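Local coordinates for protein acetone carboxylase alpha subunit (Xanthobacter autotrophicus Py2, PDB 5M45) that serves as a metal-binding carboxylase subunit of the hydantoinase B/oxoprolinase family, working in a six-chain assembly that also contains another protein, at residues Phe139-Asp143 with Ser144-Asn148; Met488-Trp491 with Glu492-Glu495; Lys568-Ala572 with Ser573-Ile577. All blocks are in the same frame, centred on the assembly; numbering follows the deposited sequence.

Interaction 1. Residues Phe139-Asp143 with Ser144-Asn148; sequences FCNND and SLIGN
Two trans chi1 torsions set up this turn: D143 (chi1 -174°) sends its carboxylate forward to the amide of L145, while N148 (chi1 -159°) turns its own amide back to the carbonyl of N142. D143 OD1 accepts L145 N at 3.0 Å, the donor coming from above the carboxylate plane. The main chain of D143 is used as well, its O receiving I146 N at 3.3 Å. N148 ND2 reaches N142 O at 3.1 Å in a nearly straight bond (169°) that lies in the plane of the N148 amide but above that of the carbonyl; the same nitrogen also bonds D153 O. S144 OG donates to N148 O (3.0 Å), tying the ends of the second half together. I146 crosses D143 at about a right angle, with CG1 3.4 Å from D143 O and CD1 3.6 Å from N141 OD1, an oxygen that accepts C203 N. The buried D143 carboxylate is further held by T202 and R194 of the same chain and by R222 of the second subunit. The arrangement is an Asx turn opening a short 3-10 segment as strand 138-141 ends, and N148 links it to the backbone of D153, a manganese ligand.

Interaction 2. Residues Met488-Trp491 with Glu492-Glu495; sequences MEIW and ELAE
From M488 to A494 the helix changes its bonding as it ends: E492 N donates to M488 O four residues back (3.0 Å), whereas L493 N to I490 O (3.1 Å) and A494 N to W491 O (3.0 Å) span only three, as the last turn tightens towards 3-10 geometry. E495 then takes an extended backbone and leaves the helix. Its side chain returns to the last turn, for chi1 of -51° sets CG trans to the carbonyl carbon and an extended chain brings the carboxylate across to the six-membered ring of W491. OE1 of E495 comes obliquely to 3.6 Å from W491 CE3, the carboxylate and indole planes 19° apart, and E495 CG rests 3.4 Å from W491 O. Both polar ends are held elsewhere, E495 OE2 by a salt bridge to R524 and W491 NE1 by M485 O. On another side of the helix, L493 CG packs 3.5 Å from E489 O. E489, E492 and L493 meet the chain of another protein: both glutamates form salt bridges, E489 also bonds its backbone, and E492 one of its polar side chains and Y499 N. W491 packs on P82 and I83 of helix 82-85 and on Y499 of strand 497-504.

Interaction 3. Residues Lys568-Ala572 with Ser573-Ile577; sequences KELIA and SGAEI
A Schellman motif ends helix 567-573, with G574 as the first residue to leave helical geometry and L570 and A575 meeting across the turn. The positive phi of G574 (79°) reverses the chain, and two amides then reach back into the last turn. G574 N donates to I571 O at 3.3 Å and A575 N to L570 O at 3.1 Å; both bonds are weak, the second bent to 133°. One step earlier the ordinary helical pattern still holds, since S573 N meets E569 O at 2.9 Å. The hydroxyl of S573 also turns back over the helix end: with OG between the backbone N and the carbonyl carbon (chi1 69°), it lies 3.1 Å from E569 O and 3.4 Å from L570 O.

The apolar contact that commonly accompanies this motif is present, L570 CD2 touching A575 CB from across the reversed chain at 3.9 Å. Beyond A575 the chain runs on in extended form and brings I577 back against the helix, where its CG2 comes 4.4 Å from L570 CB. This contact joins the last turn of the helix to the loop leading to strand 598-602. I571 also packs on Y615, and I571 and I577 each pack on apolar side-chain surface of the chain of another protein; a basic side chain of that protein bonds A575 O. The motif itself is largely at the surface, and E569, A572, S573 and G574 are exposed. Its buried flank is formed by the two isoleucines, which cross at about a right angle, I571 CG1 standing 4.1 Å from I577 CD1.

Overall arrangement
All three contacts are local turns of one chain, following one another in sequence, yet their surroundings differ. Interaction 1 is buried close to the manganese site, and its side-chain amides and carboxylate are satisfied by backbone groups, a threonine and arginines, one from the second subunit. Interaction 2, with its centre about 30 Å from that of interaction 1, is also mostly buried, but partly beneath the chain of another protein, and combines a tryptophan with charged side chains. Interaction 3 is the most exposed, its centre about 41 Å from the centre of the chain; backbone bonds and small apolar contacts dominate it. Interactions 2 and 3 both finish helices, whereas interaction 1 follows a strand.

Interaction 1. Residues Phe139-Asp143 with Ser144-Asn148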
# COMPACT_ATOMS: atom_id res chain seq x y z
N PHE A 139 -13.68 3.97 -13.05
CA PHE A 139 -12.60 4.54 -12.24
C PHE A 139 -12.83 4.25 -10.75
O PHE A 139 -13.97 4.20 -10.29
CB PHE A 139 -12.43 6.07 -12.51
CG PHE A 139 -11.98 6.40 -13.91
CD1 PHE A 139 -10.62 6.45 -14.24
CD2 PHE A 139 -12.90 6.66 -14.92
CE1 PHE A 139 -10.20 6.74 -15.54
CE2 PHE A 139 -12.50 6.94 -16.23
CZ PHE A 139 -11.15 6.98 -16.55
N CYS A 140 -11.75 4.02 -10.01
CA CYS A 140 -11.82 3.90 -8.57
C CYS A 140 -10.83 4.87 -7.93
O CYS A 140 -9.75 5.10 -8.46
CB CYS A 140 -11.55 2.44 -8.15
SG CYS A 140 -11.70 2.09 -6.37
N ASN A 141 -11.19 5.42 -6.78
CA ASN A 141 -10.35 6.43 -6.10
C ASN A 141 -10.63 6.50 -4.61
O ASN A 141 -11.78 6.33 -4.18
CB ASN A 141 -10.63 7.81 -6.74
CG ASN A 141 -9.89 8.93 -6.05
OD1 ASN A 141 -8.67 9.09 -6.22
ND2 ASN A 141 -10.59 9.69 -5.24
N ASN A 142 -9.57 6.72 -3.82
CA ASN A 142 -9.73 7.08 -2.40
C ASN A 142 -8.66 8.02 -1.85
O ASN A 142 -8.54 8.17 -0.62
CB ASN A 142 -9.84 5.82 -1.52
CG ASN A 142 -8.51 5.11 -1.36
OD1 ASN A 142 -7.56 5.45 -2.05
ND2 ASN A 142 -8.43 4.14 -0.43
N ASP A 143 -7.88 8.67 -2.72
CA ASP A 143 -6.64 9.35 -2.32
C ASP A 143 -6.91 10.65 -1.55
O ASP A 143 -7.44 11.62 -2.12
CB ASP A 143 -5.83 9.62 -3.61
CG ASP A 143 -4.45 10.20 -3.37
OD1 ASP A 143 -4.02 10.37 -2.17
OD2 ASP A 143 -3.78 10.46 -4.39
N SER A 144 -6.58 10.68 -0.25
CA SER A 144 -6.77 11.88 0.54
C SER A 144 -5.86 13.06 0.15
O SER A 144 -6.20 14.21 0.47
CB SER A 144 -6.62 11.59 2.05
OG SER A 144 -7.66 10.74 2.48
N LEU A 145 -4.75 12.82 -0.57
CA LEU A 145 -3.92 13.95 -1.07
C LEU A 145 -4.62 14.82 -2.12
O LEU A 145 -4.19 15.95 -2.34
CB LEU A 145 -2.55 13.47 -1.58
CG LEU A 145 -1.55 13.11 -0.49
CD1 LEU A 145 -0.27 12.48 -1.05
CD2 LEU A 145 -1.22 14.29 0.38
N ILE A 146 -5.65 14.31 -2.78
CA ILE A 146 -6.44 15.08 -3.73
C ILE A 146 -7.86 15.40 -3.20
O ILE A 146 -8.70 15.90 -3.96
CB ILE A 146 -6.50 14.41 -5.12
CG1 ILE A 146 -7.33 13.14 -5.12
CG2 ILE A 146 -5.09 14.10 -5.63
CD1 ILE A 146 -7.50 12.52 -6.48
N GLY A 147 -8.10 15.15 -1.89
CA GLY A 147 -9.28 15.67 -1.23
C GLY A 147 -10.17 14.77 -0.40
O GLY A 147 -11.05 15.29 0.32
N ASN A 148 -9.97 13.45 -0.45
CA ASN A 148 -10.85 12.51 0.27
C ASN A 148 -10.70 12.60 1.82
O ASN A 148 -9.66 13.02 2.33
CB ASN A 148 -10.57 11.06 -0.18
CG ASN A 148 -11.74 10.09 0.12
OD1 ASN A 148 -12.89 10.52 0.32
ND2 ASN A 148 -11.45 8.78 0.11

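Interaction 2. Residues Met488-Trp491 with Glu492-Glu495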
# COMPACT_ATOMS: atom_id res chain seq x y z
N MET A 488 -28.28 -5.19 17.65
CA MET A 488 -27.31 -6.05 18.36
C MET A 488 -27.11 -7.39 17.63
O MET A 488 -25.97 -7.86 17.50
CB MET A 488 -27.72 -6.30 19.82
CG MET A 488 -27.57 -5.11 20.73
SD MET A 488 -28.00 -5.37 22.48
CE MET A 488 -29.78 -5.35 22.43
N GLU A 489 -28.20 -7.99 17.15
CA GLU A 489 -28.12 -9.31 16.53
C GLU A 489 -27.37 -9.26 15.18
O GLU A 489 -26.74 -10.27 14.78
CB GLU A 489 -29.51 -9.96 16.35
CG GLU A 489 -30.17 -10.33 17.68
CD GLU A 489 -31.57 -10.90 17.56
OE1 GLU A 489 -32.26 -10.74 16.54
OE2 GLU A 489 -32.03 -11.46 18.59
N ILE A 490 -27.45 -8.12 14.50
CA ILE A 490 -26.72 -7.90 13.25
C ILE A 490 -25.20 -7.66 13.51
O ILE A 490 -24.36 -8.28 12.84
CB ILE A 490 -27.34 -6.74 12.42
CG1 ILE A 490 -28.75 -7.08 11.98
CG2 ILE A 490 -26.48 -6.40 11.21
CD1 ILE A 490 -28.92 -8.22 10.98
N TRP A 491 -24.87 -6.81 14.48
CA TRP A 491 -23.46 -6.61 14.87
C TRP A 491 -22.80 -7.95 15.32
O TRP A 491 -21.63 -8.20 14.98
CB TRP A 491 -23.27 -5.54 15.94
CG TRP A 491 -23.51 -4.12 15.45
CD1 TRP A 491 -24.40 -3.23 15.95
CD2 TRP A 491 -22.81 -3.46 14.40
NE1 TRP A 491 -24.32 -2.04 15.25
CE2 TRP A 491 -23.38 -2.17 14.27
CE3 TRP A 491 -21.80 -3.86 13.52
CZ2 TRP A 491 -22.91 -1.24 13.34
CZ3 TRP A 491 -21.34 -2.95 12.57
CH2 TRP A 491 -21.90 -1.64 12.49
N GLU A 492 -23.57 -8.81 15.99
CA GLU A 492 -23.05 -10.11 16.43
C GLU A 492 -22.71 -11.08 15.28
O GLU A 492 -21.93 -11.99 15.49
CB GLU A 492 -23.96 -10.77 17.50
CG GLU A 492 -23.83 -10.08 18.86
CD GLU A 492 -24.49 -10.81 20.03
OE1 GLU A 492 -25.00 -11.97 19.90
OE2 GLU A 492 -24.52 -10.19 21.14
N LEU A 493 -23.30 -10.88 14.08
CA LEU A 493 -22.91 -11.62 12.89
C LEU A 493 -21.60 -11.14 12.26
O LEU A 493 -20.98 -11.87 11.46
CB LEU A 493 -23.97 -11.52 11.79
CG LEU A 493 -25.42 -11.94 12.05
CD1 LEU A 493 -26.20 -11.76 10.74
CD2 LEU A 493 -25.53 -13.39 12.55
N ALA A 494 -21.22 -9.89 12.55
CA ALA A 494 -20.05 -9.25 11.95
C ALA A 494 -18.88 -9.02 12.92
O ALA A 494 -17.87 -8.42 12.48
CB ALA A 494 -20.48 -7.92 11.34
N GLU A 495 -18.97 -9.47 14.17
CA GLU A 495 -17.92 -9.27 15.21
C GLU A 495 -17.90 -10.49 16.13
O GLU A 495 -18.97 -10.95 16.51
CB GLU A 495 -18.23 -8.02 16.08
CG GLU A 495 -18.54 -6.72 15.34
CD GLU A 495 -19.15 -5.60 16.21
OE1 GLU A 495 -19.12 -4.41 15.80
OE2 GLU A 495 -19.70 -5.91 17.30

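Interaction 3. Residues Lys568-Ala572 with Ser573-Ile577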
# COMPACT_ATOMS: atom_id res chain seq x y z
N LYS A 568 -15.59 -17.15 32.82
CA LYS A 568 -16.10 -18.52 32.55
C LYS A 568 -16.56 -19.21 33.87
O LYS A 568 -17.65 -19.74 33.95
CB LYS A 568 -15.07 -19.37 31.82
CG LYS A 568 -15.63 -20.71 31.42
CD LYS A 568 -14.64 -21.55 30.64
CE LYS A 568 -15.20 -22.96 30.56
NZ LYS A 568 -15.09 -23.53 29.20
N GLU A 569 -15.70 -19.15 34.88
CA GLU A 569 -15.98 -19.75 36.19
C GLU A 569 -17.05 -18.96 36.97
O GLU A 569 -17.90 -19.57 37.63
CB GLU A 569 -14.69 -19.86 37.00
CG GLU A 569 -14.74 -20.69 38.27
CD GLU A 569 -15.51 -22.03 38.04
OE1 GLU A 569 -16.65 -22.19 38.63
OE2 GLU A 569 -15.00 -22.90 37.24
N LEU A 570 -17.02 -17.62 36.88
CA LEU A 570 -18.03 -16.80 37.54
C LEU A 570 -19.44 -17.04 36.97
O LEU A 570 -20.41 -17.13 37.72
CB LEU A 570 -17.66 -15.31 37.51
CG LEU A 570 -16.38 -14.90 38.24
CD1 LEU A 570 -15.97 -13.50 37.84
CD2 LEU A 570 -16.51 -14.97 39.75
N ILE A 571 -19.54 -17.17 35.65
CA ILE A 571 -20.80 -17.51 35.00
C ILE A 571 -21.30 -18.89 35.48
O ILE A 571 -22.44 -19.02 35.93
CB ILE A 571 -20.66 -17.47 33.46
CG1 ILE A 571 -20.52 -16.00 32.97
CG2 ILE A 571 -21.82 -18.14 32.77
CD1 ILE A 571 -19.87 -15.88 31.61
N ALA A 572 -20.43 -19.89 35.41
CA ALA A 572 -20.77 -21.26 35.81
C ALA A 572 -21.14 -21.41 37.29
O ALA A 572 -21.99 -22.21 37.61
CB ALA A 572 -19.61 -22.21 35.46
N SER A 573 -20.53 -20.64 38.18
CA SER A 573 -20.79 -20.79 39.62
C SER A 573 -22.02 -20.01 40.10
O SER A 573 -22.38 -20.13 41.26
CB SER A 573 -19.56 -20.38 40.43
OG SER A 573 -19.31 -18.97 40.33
N GLY A 574 -22.66 -19.22 39.23
CA GLY A 574 -23.79 -18.39 39.63
C GLY A 574 -23.43 -17.09 40.34
O GLY A 574 -24.29 -16.47 40.93
N ALA A 575 -22.17 -16.67 40.28
CA ALA A 575 -21.73 -15.39 40.87
C ALA A 575 -22.27 -14.18 40.10
O ALA A 575 -22.66 -14.31 38.93
CB ALA A 575 -20.21 -15.33 40.91
N GLU A 576 -22.26 -13.00 40.73
CA GLU A 576 -22.69 -11.76 40.06
C GLU A 576 -21.79 -11.51 38.86
O GLU A 576 -20.56 -11.67 38.94
CB GLU A 576 -22.48 -10.48 40.88
CG GLU A 576 -23.07 -10.33 42.26
CD GLU A 576 -22.73 -8.90 42.78
OE1 GLU A 576 -23.50 -7.96 42.43
OE2 GLU A 576 -21.67 -8.71 43.49
N ILE A 577 -22.39 -11.09 37.76
CA ILE A 577 -21.61 -10.73 36.56
C ILE A 577 -21.92 -9.30 36.08
O ILE A 577 -23.04 -8.82 36.24
CB ILE A 577 -21.74 -11.77 35.45
CG1 ILE A 577 -23.17 -11.99 35.04
CG2 ILE A 577 -21.15 -13.10 35.90
CD1 ILE A 577 -23.29 -13.14 34.05